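Local coordinates for protein fervidolysin (Fervidobacterium pennivorans, PDB 1R6V) that degrades keratin into peptides as a calcium-binding, subtilisin-like serine protease, which lets the bacterium grow on native feathers, at residues N109-M112 / Y113-R116; E134-G137 / L138-G142; T144-L147 / W148-A151; K402-Q405 / I406-L410; G636-K639 / A640-W644. The protein carries 1 engineered substitution. All coordinates share one frame; numbering follows the deposited sequence.

Contact 1. Residues N109-M112 / Y113-R116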
loop_
_atom_site.group_PDB
_atom_site.type_symbol
_atom_site.label_atom_id
_atom_site.label_comp_id
_atom_site.label_asym_id
_atom_site.label_seq_id
_atom_site.Cartn_x
_atom_site.Cartn_y
_atom_site.Cartn_z
ATOM N N ASN A 109 -4.211 -30.973 19.696
ATOM C CA ASN A 109 -5.590 -31.410 19.828
ATOM C C ASN A 109 -5.815 -32.682 19.009
ATOM O O ASN A 109 -6.017 -32.627 17.801
ATOM C CB ASN A 109 -6.536 -30.297 19.373
ATOM C CG ASN A 109 -7.986 -30.716 19.417
ATOM O OD1 ASN A 109 -8.313 -31.763 19.972
ATOM N ND2 ASN A 109 -8.865 -29.898 18.841
ATOM N N PRO A 110 -5.788 -33.851 19.669
ATOM C CA PRO A 110 -5.988 -35.147 19.009
ATOM C C PRO A 110 -7.325 -35.322 18.288
ATOM O O PRO A 110 -7.467 -36.223 17.462
ATOM C CB PRO A 110 -5.823 -36.138 20.159
ATOM C CG PRO A 110 -6.369 -35.387 21.321
ATOM C CD PRO A 110 -5.699 -34.030 21.129
ATOM N N ASP A 111 -8.307 -34.478 18.606
ATOM C CA ASP A 111 -9.616 -34.583 17.962
ATOM C C ASP A 111 -9.810 -33.592 16.811
ATOM O O ASP A 111 -10.865 -33.568 16.175
ATOM C CB ASP A 111 -10.736 -34.376 18.994
ATOM C CG ASP A 111 -12.086 -34.826 18.481
ATOM O OD1 ASP A 111 -12.199 -36.015 18.100
ATOM O OD2 ASP A 111 -13.035 -34.008 18.464
ATOM N N MET A 112 -8.795 -32.783 16.532
ATOM C CA MET A 112 -8.894 -31.780 15.469
ATOM C C MET A 112 -9.242 -32.385 14.101
ATOM O O MET A 112 -8.536 -33.261 13.597
ATOM C CB MET A 112 -7.572 -31.003 15.375
ATOM C CG MET A 112 -7.649 -29.642 14.691
ATOM S SD MET A 112 -8.675 -28.412 15.542
ATOM C CE MET A 112 -8.838 -27.187 14.218
ATOM N N TYR A 113 -10.339 -31.911 13.517
ATOM C CA TYR A 113 -10.789 -32.367 12.201
ATOM C C TYR A 113 -10.909 -33.883 12.125
ATOM O O TYR A 113 -10.389 -34.526 11.210
ATOM C CB TYR A 113 -9.822 -31.865 11.123
ATOM C CG TYR A 113 -10.375 -31.973 9.732
ATOM C CD1 TYR A 113 -11.670 -31.537 9.448
ATOM C CD2 TYR A 113 -9.602 -32.477 8.688
ATOM C CE1 TYR A 113 -12.186 -31.596 8.156
ATOM C CE2 TYR A 113 -10.105 -32.540 7.391
ATOM C CZ TYR A 113 -11.397 -32.096 7.130
ATOM O OH TYR A 113 -11.896 -32.109 5.840
ATOM N N LYS A 114 -11.613 -34.443 13.106
ATOM C CA LYS A 114 -11.835 -35.879 13.212
ATOM C C LYS A 114 -13.339 -36.153 13.270
ATOM O O LYS A 114 -14.157 -35.238 13.140
ATOM C CB LYS A 114 -11.189 -36.411 14.496
ATOM C CG LYS A 114 -9.674 -36.334 14.542
ATOM C CD LYS A 114 -9.055 -37.394 13.648
ATOM C CE LYS A 114 -7.546 -37.454 13.817
ATOM N NZ LYS A 114 -6.960 -38.539 12.974
ATOM N N ILE A 115 -13.694 -37.418 13.480
ATOM C CA ILE A 115 -15.093 -37.836 13.585
ATOM C C ILE A 115 -15.994 -37.224 12.508
ATOM O O ILE A 115 -16.456 -36.086 12.639
ATOM C CB ILE A 115 -15.633 -37.489 14.980
ATOM N N ARG A 116 -16.248 -37.990 11.449
ATOM C CA ARG A 116 -17.093 -37.536 10.342
ATOM C C ARG A 116 -16.620 -36.202 9.760
ATOM O O ARG A 116 -17.426 -35.302 9.501
ATOM C CB ARG A 116 -18.554 -37.422 10.802
#

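Contact 2. Residues E134-G137 / L138-G142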
loop_
_atom_site.group_PDB
_atom_site.type_symbol
_atom_site.label_atom_id
_atom_site.label_comp_id
_atom_site.label_asym_id
_atom_site.label_seq_id
_atom_site.Cartn_x
_atom_site.Cartn_y
_atom_site.Cartn_z
ATOM N N GLU A 134 -0.863 -35.630 12.799
ATOM C CA GLU A 134 -1.222 -34.337 13.352
ATOM C C GLU A 134 -1.436 -33.227 12.335
ATOM O O GLU A 134 -1.876 -32.144 12.700
ATOM C CB GLU A 134 -0.167 -33.911 14.362
ATOM C CG GLU A 134 -0.238 -34.764 15.610
ATOM C CD GLU A 134 0.425 -34.111 16.776
ATOM O OE1 GLU A 134 1.670 -34.109 16.801
ATOM O OE2 GLU A 134 -0.304 -33.597 17.655
ATOM N N LEU A 135 -1.140 -33.500 11.068
ATOM C CA LEU A 135 -1.287 -32.482 10.031
ATOM C C LEU A 135 -2.698 -32.397 9.454
ATOM O O LEU A 135 -2.925 -32.682 8.273
ATOM C CB LEU A 135 -0.268 -32.749 8.916
ATOM C CG LEU A 135 1.182 -32.781 9.436
ATOM C CD1 LEU A 135 2.137 -33.076 8.281
ATOM C CD2 LEU A 135 1.517 -31.457 10.111
ATOM N N TRP A 136 -3.643 -31.980 10.293
ATOM C CA TRP A 136 -5.033 -31.877 9.875
ATOM C C TRP A 136 -5.242 -30.876 8.741
ATOM O O TRP A 136 -6.153 -31.029 7.923
ATOM C CB TRP A 136 -5.925 -31.500 11.064
ATOM C CG TRP A 136 -5.904 -30.045 11.431
ATOM C CD1 TRP A 136 -5.055 -29.422 12.302
ATOM C CD2 TRP A 136 -6.794 -29.039 10.945
ATOM N NE1 TRP A 136 -5.370 -28.091 12.398
ATOM C CE2 TRP A 136 -6.434 -27.825 11.571
ATOM C CE3 TRP A 136 -7.867 -29.047 10.040
ATOM C CZ2 TRP A 136 -7.104 -26.629 11.323
ATOM C CZ3 TRP A 136 -8.536 -27.855 9.792
ATOM C CH2 TRP A 136 -8.151 -26.659 10.435
ATOM N N GLY A 137 -4.385 -29.857 8.689
ATOM C CA GLY A 137 -4.506 -28.852 7.649
ATOM C C GLY A 137 -4.281 -29.436 6.264
ATOM O O GLY A 137 -4.946 -29.043 5.309
ATOM N N LEU A 138 -3.346 -30.369 6.139
ATOM C CA LEU A 138 -3.096 -30.984 4.839
ATOM C C LEU A 138 -4.317 -31.796 4.433
ATOM O O LEU A 138 -4.719 -31.797 3.267
ATOM C CB LEU A 138 -1.877 -31.898 4.892
ATOM C CG LEU A 138 -0.553 -31.198 5.196
ATOM C CD1 LEU A 138 0.580 -32.223 5.107
ATOM C CD2 LEU A 138 -0.324 -30.056 4.196
ATOM N N GLU A 139 -4.910 -32.496 5.390
ATOM C CA GLU A 139 -6.097 -33.280 5.065
ATOM C C GLU A 139 -7.227 -32.352 4.621
ATOM O O GLU A 139 -7.930 -32.624 3.644
ATOM C CB GLU A 139 -6.579 -34.098 6.269
ATOM C CG GLU A 139 -7.624 -35.133 5.860
ATOM C CD GLU A 139 -8.377 -35.748 7.033
ATOM O OE1 GLU A 139 -7.863 -35.698 8.166
ATOM O OE2 GLU A 139 -9.482 -36.302 6.811
ATOM N N ALA A 140 -7.396 -31.244 5.328
ATOM C CA ALA A 140 -8.459 -30.316 5.006
ATOM C C ALA A 140 -8.357 -29.731 3.601
ATOM O O ALA A 140 -9.379 -29.512 2.956
ATOM C CB ALA A 140 -8.499 -29.199 6.025
ATOM N N ILE A 141 -7.145 -29.464 3.131
ATOM C CA ILE A 141 -7.021 -28.894 1.793
ATOM C C ILE A 141 -6.968 -29.940 0.688
ATOM O O ILE A 141 -6.841 -29.598 -0.484
ATOM C CB ILE A 141 -5.804 -27.915 1.678
ATOM C CG1 ILE A 141 -4.477 -28.640 1.942
ATOM C CG2 ILE A 141 -6.018 -26.746 2.645
ATOM C CD1 ILE A 141 -3.216 -27.768 1.733
ATOM N N GLY A 142 -7.076 -31.213 1.056
ATOM C CA GLY A 142 -7.080 -32.275 0.054
ATOM C C GLY A 142 -5.752 -32.845 -0.402
ATOM O O GLY A 142 -5.668 -33.468 -1.460
#

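Contact 3. Residues T144-L147 / W148-A151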
loop_
_atom_site.group_PDB
_atom_site.type_symbol
_atom_site.label_atom_id
_atom_site.label_comp_id
_atom_site.label_asym_id
_atom_site.label_seq_id
_atom_site.Cartn_x
_atom_site.Cartn_y
_atom_site.Cartn_z
ATOM N N THR A 144 -2.749 -35.395 -0.774
ATOM C CA THR A 144 -2.580 -36.840 -0.661
ATOM C C THR A 144 -1.240 -37.144 -1.311
ATOM O O THR A 144 -0.730 -36.344 -2.103
ATOM C CB THR A 144 -3.703 -37.668 -1.363
ATOM O OG1 THR A 144 -3.625 -37.503 -2.783
ATOM C CG2 THR A 144 -5.074 -37.244 -0.864
ATOM N N GLN A 145 -0.644 -38.277 -0.963
ATOM C CA GLN A 145 0.636 -38.618 -1.569
ATOM C C GLN A 145 0.452 -38.794 -3.072
ATOM O O GLN A 145 1.323 -38.430 -3.860
ATOM C CB GLN A 145 1.214 -39.889 -0.940
ATOM C CG GLN A 145 1.643 -39.691 0.513
ATOM C CD GLN A 145 2.574 -40.787 1.008
ATOM O OE1 GLN A 145 3.689 -40.934 0.511
ATOM N NE2 GLN A 145 2.119 -41.557 1.990
ATOM N N GLN A 146 -0.693 -39.333 -3.470
ATOM C CA GLN A 146 -0.962 -39.527 -4.884
ATOM C C GLN A 146 -0.956 -38.183 -5.602
ATOM O O GLN A 146 -0.425 -38.061 -6.712
ATOM C CB GLN A 146 -2.314 -40.213 -5.071
ATOM C CG GLN A 146 -2.578 -40.668 -6.493
ATOM C CD GLN A 146 -3.851 -41.485 -6.609
ATOM O OE1 GLN A 146 -4.037 -42.464 -5.882
ATOM N NE2 GLN A 146 -4.735 -41.090 -7.525
ATOM N N LEU A 147 -1.538 -37.170 -4.966
ATOM C CA LEU A 147 -1.584 -35.843 -5.565
ATOM C C LEU A 147 -0.173 -35.309 -5.786
ATOM O O LEU A 147 0.102 -34.714 -6.824
ATOM C CB LEU A 147 -2.385 -34.874 -4.686
ATOM C CG LEU A 147 -2.613 -33.450 -5.208
ATOM C CD1 LEU A 147 -3.926 -32.905 -4.648
ATOM C CD2 LEU A 147 -1.436 -32.546 -4.805
ATOM N N TRP A 148 0.720 -35.517 -4.818
ATOM C CA TRP A 148 2.094 -35.046 -4.969
ATOM C C TRP A 148 2.807 -35.727 -6.122
ATOM O O TRP A 148 3.775 -35.189 -6.662
ATOM C CB TRP A 148 2.910 -35.259 -3.694
ATOM C CG TRP A 148 2.588 -34.291 -2.616
ATOM C CD1 TRP A 148 2.212 -32.979 -2.763
ATOM C CD2 TRP A 148 2.669 -34.534 -1.207
ATOM N NE1 TRP A 148 2.057 -32.395 -1.523
ATOM C CE2 TRP A 148 2.331 -33.323 -0.556
ATOM C CE3 TRP A 148 2.996 -35.657 -0.432
ATOM C CZ2 TRP A 148 2.311 -33.207 0.846
ATOM C CZ3 TRP A 148 2.975 -35.540 0.970
ATOM C CH2 TRP A 148 2.634 -34.320 1.587
ATOM N N GLU A 149 2.339 -36.913 -6.498
ATOM C CA GLU A 149 2.954 -37.614 -7.617
ATOM C C GLU A 149 2.730 -36.835 -8.904
ATOM O O GLU A 149 3.535 -36.913 -9.839
ATOM C CB GLU A 149 2.380 -39.021 -7.766
ATOM C CG GLU A 149 2.663 -39.929 -6.588
ATOM C CD GLU A 149 2.423 -41.380 -6.936
ATOM O OE1 GLU A 149 3.186 -41.910 -7.771
ATOM O OE2 GLU A 149 1.475 -41.987 -6.390
ATOM N N GLU A 150 1.636 -36.083 -8.961
ATOM C CA GLU A 150 1.347 -35.284 -10.151
ATOM C C GLU A 150 2.045 -33.923 -10.074
ATOM O O GLU A 150 2.654 -33.464 -11.045
ATOM C CB GLU A 150 -0.170 -35.086 -10.328
ATOM C CG GLU A 150 -0.520 -34.035 -11.386
ATOM C CD GLU A 150 -2.008 -33.875 -11.638
ATOM O OE1 GLU A 150 -2.828 -34.250 -10.777
ATOM O OE2 GLU A 150 -2.363 -33.346 -12.709
ATOM N N ALA A 151 1.961 -33.287 -8.908
ATOM C CA ALA A 151 2.568 -31.973 -8.695
ATOM C C ALA A 151 2.867 -31.764 -7.206
ATOM O O ALA A 151 2.049 -32.106 -6.361
ATOM C CB ALA A 151 1.619 -30.886 -9.191
#

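Contact 4. Residues K402-Q405 / I406-L410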
loop_
_atom_site.group_PDB
_atom_site.type_symbol
_atom_site.label_atom_id
_atom_site.label_comp_id
_atom_site.label_asym_id
_atom_site.label_seq_id
_atom_site.Cartn_x
_atom_site.Cartn_y
_atom_site.Cartn_z
ATOM N N LYS A 402 -1.163 -16.583 -15.065
ATOM C CA LYS A 402 -0.969 -15.186 -14.684
ATOM C C LYS A 402 -1.505 -15.142 -13.262
ATOM O O LYS A 402 -2.319 -15.984 -12.884
ATOM C CB LYS A 402 -1.778 -14.271 -15.597
ATOM C CG LYS A 402 -1.242 -14.279 -17.015
ATOM C CD LYS A 402 -2.106 -13.488 -17.962
ATOM C CE LYS A 402 -1.426 -13.370 -19.318
ATOM N NZ LYS A 402 -1.047 -14.705 -19.877
ATOM N N PRO A 403 -1.058 -14.173 -12.449
ATOM C CA PRO A 403 -1.564 -14.123 -11.077
ATOM C C PRO A 403 -3.081 -14.154 -10.898
ATOM O O PRO A 403 -3.586 -14.864 -10.024
ATOM C CB PRO A 403 -0.899 -12.860 -10.519
ATOM C CG PRO A 403 0.465 -12.929 -11.199
ATOM C CD PRO A 403 0.068 -13.238 -12.637
ATOM N N TRP A 404 -3.825 -13.418 -11.720
ATOM C CA TRP A 404 -5.273 -13.437 -11.558
ATOM C C TRP A 404 -5.844 -14.830 -11.834
ATOM O O TRP A 404 -6.840 -15.229 -11.230
ATOM C CB TRP A 404 -5.959 -12.392 -12.450
ATOM C CG TRP A 404 -6.019 -12.691 -13.936
ATOM C CD1 TRP A 404 -5.239 -12.140 -14.915
ATOM C CD2 TRP A 404 -6.973 -13.526 -14.612
ATOM N NE1 TRP A 404 -5.653 -12.572 -16.155
ATOM C CE2 TRP A 404 -6.715 -13.419 -15.994
ATOM C CE3 TRP A 404 -8.021 -14.350 -14.179
ATOM C CZ2 TRP A 404 -7.468 -14.108 -16.949
ATOM C CZ3 TRP A 404 -8.763 -15.034 -15.126
ATOM C CH2 TRP A 404 -8.485 -14.907 -16.496
ATOM N N GLN A 405 -5.204 -15.578 -12.727
ATOM C CA GLN A 405 -5.698 -16.914 -13.032
ATOM C C GLN A 405 -5.523 -17.842 -11.839
ATOM O O GLN A 405 -6.379 -18.678 -11.558
ATOM C CB GLN A 405 -4.973 -17.489 -14.245
ATOM C CG GLN A 405 -5.278 -16.769 -15.545
ATOM C CD GLN A 405 -4.535 -17.388 -16.729
ATOM O OE1 GLN A 405 -3.314 -17.306 -16.824
ATOM N NE2 GLN A 405 -5.277 -18.014 -17.629
ATOM N N ILE A 406 -4.402 -17.702 -11.143
ATOM C CA ILE A 406 -4.168 -18.526 -9.968
ATOM C C ILE A 406 -5.197 -18.172 -8.908
ATOM O O ILE A 406 -5.809 -19.064 -8.303
ATOM C CB ILE A 406 -2.739 -18.312 -9.404
ATOM C CG1 ILE A 406 -1.705 -18.892 -10.382
ATOM C CG2 ILE A 406 -2.627 -18.954 -7.993
ATOM C CD1 ILE A 406 -1.797 -20.421 -10.565
ATOM N N ARG A 407 -5.413 -16.874 -8.669
ATOM C CA ARG A 407 -6.386 -16.504 -7.661
ATOM C C ARG A 407 -7.779 -16.997 -8.037
ATOM O O ARG A 407 -8.473 -17.562 -7.200
ATOM C CB ARG A 407 -6.433 -14.990 -7.439
ATOM C CG ARG A 407 -7.442 -14.575 -6.364
ATOM C CD ARG A 407 -7.365 -13.076 -6.086
ATOM N NE ARG A 407 -7.591 -12.271 -7.286
ATOM C CZ ARG A 407 -8.777 -12.097 -7.860
ATOM N NH1 ARG A 407 -9.864 -12.667 -7.338
ATOM N NH2 ARG A 407 -8.871 -11.364 -8.962
ATOM N N LYS A 408 -8.191 -16.789 -9.289
ATOM C CA LYS A 408 -9.529 -17.247 -9.658
ATOM C C LYS A 408 -9.679 -18.750 -9.573
ATOM O O LYS A 408 -10.765 -19.244 -9.285
ATOM C CB LYS A 408 -9.914 -16.774 -11.066
ATOM C CG LYS A 408 -10.080 -15.260 -11.202
ATOM C CD LYS A 408 -11.025 -14.640 -10.143
ATOM C CE LYS A 408 -12.358 -15.354 -10.044
ATOM N NZ LYS A 408 -13.237 -14.677 -9.023
ATOM N N LEU A 409 -8.610 -19.490 -9.841
ATOM C CA LEU A 409 -8.685 -20.945 -9.769
ATOM C C LEU A 409 -8.971 -21.330 -8.325
ATOM O O LEU A 409 -9.812 -22.187 -8.048
ATOM C CB LEU A 409 -7.371 -21.578 -10.228
ATOM C CG LEU A 409 -7.303 -23.115 -10.165
ATOM C CD1 LEU A 409 -8.522 -23.771 -10.868
ATOM C CD2 LEU A 409 -6.015 -23.565 -10.820
ATOM N N LEU A 410 -8.270 -20.687 -7.395
ATOM C CA LEU A 410 -8.501 -20.977 -5.985
ATOM C C LEU A 410 -9.928 -20.665 -5.551
ATOM O O LEU A 410 -10.547 -21.443 -4.824
ATOM C CB LEU A 410 -7.552 -20.162 -5.102
ATOM C CG LEU A 410 -6.067 -20.466 -5.240
ATOM C CD1 LEU A 410 -5.320 -19.570 -4.282
ATOM C CD2 LEU A 410 -5.781 -21.904 -4.977
#

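Contact 5. Residues G636-K639 / A640-W644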
loop_
_atom_site.group_PDB
_atom_site.type_symbol
_atom_site.label_atom_id
_atom_site.label_comp_id
_atom_site.label_asym_id
_atom_site.label_seq_id
_atom_site.Cartn_x
_atom_site.Cartn_y
_atom_site.Cartn_z
ATOM N N GLY A 636 -6.492 40.340 2.795
ATOM C CA GLY A 636 -5.053 40.489 2.772
ATOM C C GLY A 636 -4.790 41.929 3.140
ATOM O O GLY A 636 -5.720 42.728 3.215
ATOM N N VAL A 637 -3.532 42.270 3.364
ATOM C CA VAL A 637 -3.201 43.631 3.727
ATOM C C VAL A 637 -2.123 44.140 2.791
ATOM O O VAL A 637 -1.099 43.483 2.612
ATOM C CB VAL A 637 -2.675 43.703 5.179
ATOM C CG1 VAL A 637 -2.311 45.144 5.526
ATOM C CG2 VAL A 637 -3.736 43.167 6.155
ATOM N N LEU A 638 -2.374 45.281 2.164
ATOM C CA LEU A 638 -1.391 45.901 1.283
ATOM C C LEU A 638 -0.679 46.851 2.236
ATOM O O LEU A 638 -1.232 47.887 2.612
ATOM C CB LEU A 638 -2.078 46.684 0.165
ATOM C CG LEU A 638 -1.199 47.469 -0.812
ATOM C CD1 LEU A 638 -0.350 46.501 -1.636
ATOM C CD2 LEU A 638 -2.077 48.304 -1.720
ATOM N N LYS A 639 0.529 46.481 2.653
ATOM C CA LYS A 639 1.295 47.291 3.598
ATOM C C LYS A 639 1.783 48.605 2.998
ATOM O O LYS A 639 2.090 48.687 1.808
ATOM C CB LYS A 639 2.482 46.487 4.146
ATOM C CG LYS A 639 2.090 45.323 5.056
ATOM C CD LYS A 639 3.323 44.639 5.656
ATOM C CE LYS A 639 2.947 43.448 6.548
ATOM N NZ LYS A 639 4.140 42.837 7.213
ATOM N N ALA A 640 1.834 49.653 3.815
ATOM C CA ALA A 640 2.294 50.935 3.301
ATOM C C ALA A 640 3.694 50.753 2.721
ATOM O O ALA A 640 4.490 49.968 3.234
ATOM C CB ALA A 640 2.312 51.977 4.413
ATOM N N GLY A 641 3.977 51.467 1.637
ATOM C CA GLY A 641 5.284 51.375 1.014
ATOM C C GLY A 641 5.430 50.239 0.022
ATOM O O GLY A 641 6.459 50.146 -0.645
ATOM N N THR A 642 4.417 49.378 -0.087
ATOM C CA THR A 642 4.477 48.251 -1.015
ATOM C C THR A 642 3.513 48.437 -2.186
ATOM O O THR A 642 2.596 49.251 -2.118
ATOM C CB THR A 642 4.156 46.914 -0.309
ATOM O OG1 THR A 642 2.768 46.869 0.038
ATOM C CG2 THR A 642 4.987 46.767 0.957
ATOM N N THR A 643 3.728 47.675 -3.257
ATOM C CA THR A 643 2.899 47.769 -4.451
ATOM C C THR A 643 2.119 46.496 -4.756
ATOM O O THR A 643 1.469 46.407 -5.790
ATOM C CB THR A 643 3.750 48.096 -5.682
ATOM O OG1 THR A 643 4.842 47.172 -5.751
ATOM C CG2 THR A 643 4.296 49.517 -5.596
ATOM N N TRP A 644 2.185 45.513 -3.871
ATOM C CA TRP A 644 1.442 44.276 -4.106
ATOM C C TRP A 644 1.246 43.448 -2.854
ATOM O O TRP A 644 2.016 43.541 -1.897
ATOM C CB TRP A 644 2.150 43.412 -5.160
ATOM C CG TRP A 644 3.485 42.873 -4.719
ATOM C CD1 TRP A 644 4.672 43.551 -4.685
ATOM C CD2 TRP A 644 3.757 41.562 -4.202
ATOM N NE1 TRP A 644 5.665 42.746 -4.180
ATOM C CE2 TRP A 644 5.135 41.522 -3.872
ATOM C CE3 TRP A 644 2.976 40.420 -3.985
ATOM C CZ2 TRP A 644 5.748 40.382 -3.333
ATOM C CZ3 TRP A 644 3.589 39.280 -3.447
ATOM C CH2 TRP A 644 4.965 39.273 -3.127
HETATM O O HOH W 1 2.062 44.296 1.192
#

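Contact 1. Residues N109-M112 / Y113-R116
Lys114 folds back over the backbone of Asp111 and Met112. Its CB lies 3.3 Å from Asp111 O and 3.8 Å from Asp111 OD1, and the two side chains run past each other in opposite directions. CG rests over two carbonyl oxygens, Asp111 O and Met112 O, each 3.4 Å away. The chain bends at chi2 (-74°). CD stays near Met112 O, and the extended end brings CE 3.8 Å from Pro110 O, while NZ goes on past the turn. The backbone of the same lysine adds a weak, strongly bent bond (121°), Lys114 N to Asp111 O, at 3.3 Å. The stretch just before is a type I beta turn from Asn109 to Met112, with an Asx turn at its start. There Asp111 N donates to Asn109 OD1 at 3.0 Å, approaching from above the plane of the amide. This loop belongs to the propeptide, inferred to span residues 1-121. Tyr113 has positive phi and psi, and its CB sits 3.1 Å from Met112 O. Its ring leaves the turn and meets Tyr321 edge-to-face. Met112 also turns away, its side chain bent at chi2 and directed toward the helix at 136-140. Met112 O is held by Arg125 NH2, and the side chains of Tyr113 and Lys114 both touch Arg125.

Contact 2. Residues E134-G137 / L138-G142
Leu135 and Leu138 both set CG anti to the carbonyl carbon (chi1 -57° and -64°), and their side chains lie side by side, pointing the same way. The methyl groups meet at Leu135 CD1 to Leu138 CD1, 3.6 Å. Trp136 instead puts CG between its backbone N and carbonyl carbon (chi1 79°). This carries the six-membered ring along the helix to Ala140, where CZ3 is 4.0 Å from CB, an oblique contact. The backbone ties the same residues together. Ala140 N donates to Trp136 O at 2.9 Å, and Ile141 N to Gly137 O at 3.1 Å. Leu138 N adds a weak bond to Leu135 O, 3.2 Å. Leu135, the N-cap residue, centres an inverse gamma turn closed by a weak Trp136 N to Glu134 O bond. At the other end Gly142, with positive phi, closes the helix in a Schellman motif. The indole NH of Trp136 is satisfied by Val345 O, and Glu139 forms a salt bridge with Arg125. Leu135 is close to Ile217, a calcium-binding residue. The short helix 136-140 thus joins several parts of the catalytic domain: Trp136 packs against strands 338-343, 347-350 and 325-328, and Ile141 pairs by backbone bonds with Leu433 at the start of helix 433-438.

Contact 3. Residues T144-L147 / W148-A151
Trp148 lays its indole back along the first turn of the helix, against Thr144 and Gln145. Its CG is anti to the carbonyl carbon (chi1 -75°), which brings one ring face under Thr144 O, 3.8 Å from the plane and toward the rim. CE3 lies 4.0 Å from Gln145 CA. Thr144 O also accepts from Trp148 N at 3.2 Å, so one carbonyl both anchors the backbone and covers the ring. The buried ring packs on Val218 and Pro222 and is fixed through NE1, which donates to Val220 O. An alanine in place of Trp148 would probably leave a gap beside them and Val220 O without this donor. Leu147 is the other apolar piece: its CD2 is 4.2 Å from Trp148 CD1, and its side chain packs on Leu433 and Leu437 of helix 433-438. The other side is looser and exposed. Glu149 rests CB on Gln146 O, 3.1 Å away, but its OE2 comes no nearer than 3.8 Å to Gln146 CA. Glu150, though exposed, is tied by OE2 to Lys397 of helix 380-397. Both ends of the helix are marked by bonds. Thr144 OG1 accepts from Leu147 N at 3.0 Å, a capping bond at the N-cap. At the C-terminal end Leu147 O takes two donors: Glu150 N from above the carbonyl plane and Ala151 N within it. This is a short, N-capped amphipathic helix in the peptidase S8 domain, and its buried tryptophan lies near the calcium site, its side chain about 6 Å from that of Glu129.

Contact 4. Residues K402-Q405 / I406-L410
Lys408 lays its CG against the edge of the Trp404 indole, in the ring plane, 3.7 Å from CE3. The same CG is 3.2 Å from Trp404 O, which also accepts from Lys408 N at 2.8 Å. Trp404 reaches this place with CG between its backbone N and carbonyl carbon (chi1 74°). Gln405 CG then sits 3.5 Å above the centre of one ring face. The amide of Gln405 is used at both ends. OE1 accepts from Lys402 N at 2.9 Å, in the carbonyl plane and on a lone pair, and NE2 donates to Pro442 O. This side chain therefore folds back to the N-cap residue at the start of helix 403-413, in the catalytic domain where it meets the first beta-sandwich. Along the helix each carbonyl finds its regular donor. Lys402 O takes Ile406 N, and Pro403 O takes Arg407 N at 3.0 Å, both donors nearly in line with the C=O bond. Gln405 O takes Leu409 N at 2.9 Å, tilted 31° from the carbonyl plane. The backbone N of Trp404 donates to His492 ND1. The cationic ends find carboxylates: Arg407 NH1 bridges to Asp494 and Glu411, and Lys408 NZ pairs with Glu411. Arg407 NH2 donates to His492 O. Ile406 turns the other way and packs on Val391 of helix 380-397.

Contact 5. Residues G636-K639 / A640-W644
Thr642 turns its hydroxyl back onto Lys639, with OG1 between its own backbone N and carbonyl carbon (chi1 70°). OG1 donates to Lys639 O at 2.6 Å, and Thr642 N donates to the same oxygen at 3.1 Å. CG2, anti to the carbonyl carbon, is left facing Lys639 CB at 4.1 Å. The Leu638 and Thr642 side chains pass each other in opposite directions. Leu638 CG is anti to the backbone N (chi1 177°), which sends CD1 across to Thr642 OG1, 3.6 Å, and to Trp644 N, 3.5 Å. Lys639 is extended and runs away from the turn. The turn from Lys639 to Thr642 is type II, and Gly641 has the positive phi that suits glycine. One water joins both arms: it accepts from Lys639 N and donates to Thr642 OG1 and Trp644 O. With a valine in place of Thr642, Lys639 O would probably lose one of its two donors and the water one of its anchors. The turn joining strands 630-638 and 644-647 of the second beta-sandwich is closed by two donors on Lys639 O and by the water, and tied outward to Asp618 and Ala615. Trp644 N, covered by the Leu638 methyl, has no partner in the model, which probably carries a small energetic cost.

In the fold
Contacts 2 and 4 are buried, contacts 1 and 3 are partly buried, and contact 5 lies at the surface. Contacts 1 and 2 touch directly: Met112 and Tyr113 of the propeptide loop pack on Trp136, so propeptide and catalytic domain meet there. Contacts 2 and 3 sit on successive short helices and touch where Gly142 O meets Leu147 CD1. Contact 4 belongs to the same domain and faces the first beta-sandwich. Contact 5 lies in the second sandwich, its centre about 65 Å from that of contact 4. The helical contacts combine tryptophan packing with backbone helix bonds. Contact 5 is a beta turn held by a backbone bond, a hydroxyl and a water; contact 1 is a loop with one weak backbone bond between its segments, its lysine lying over carbonyl oxygens.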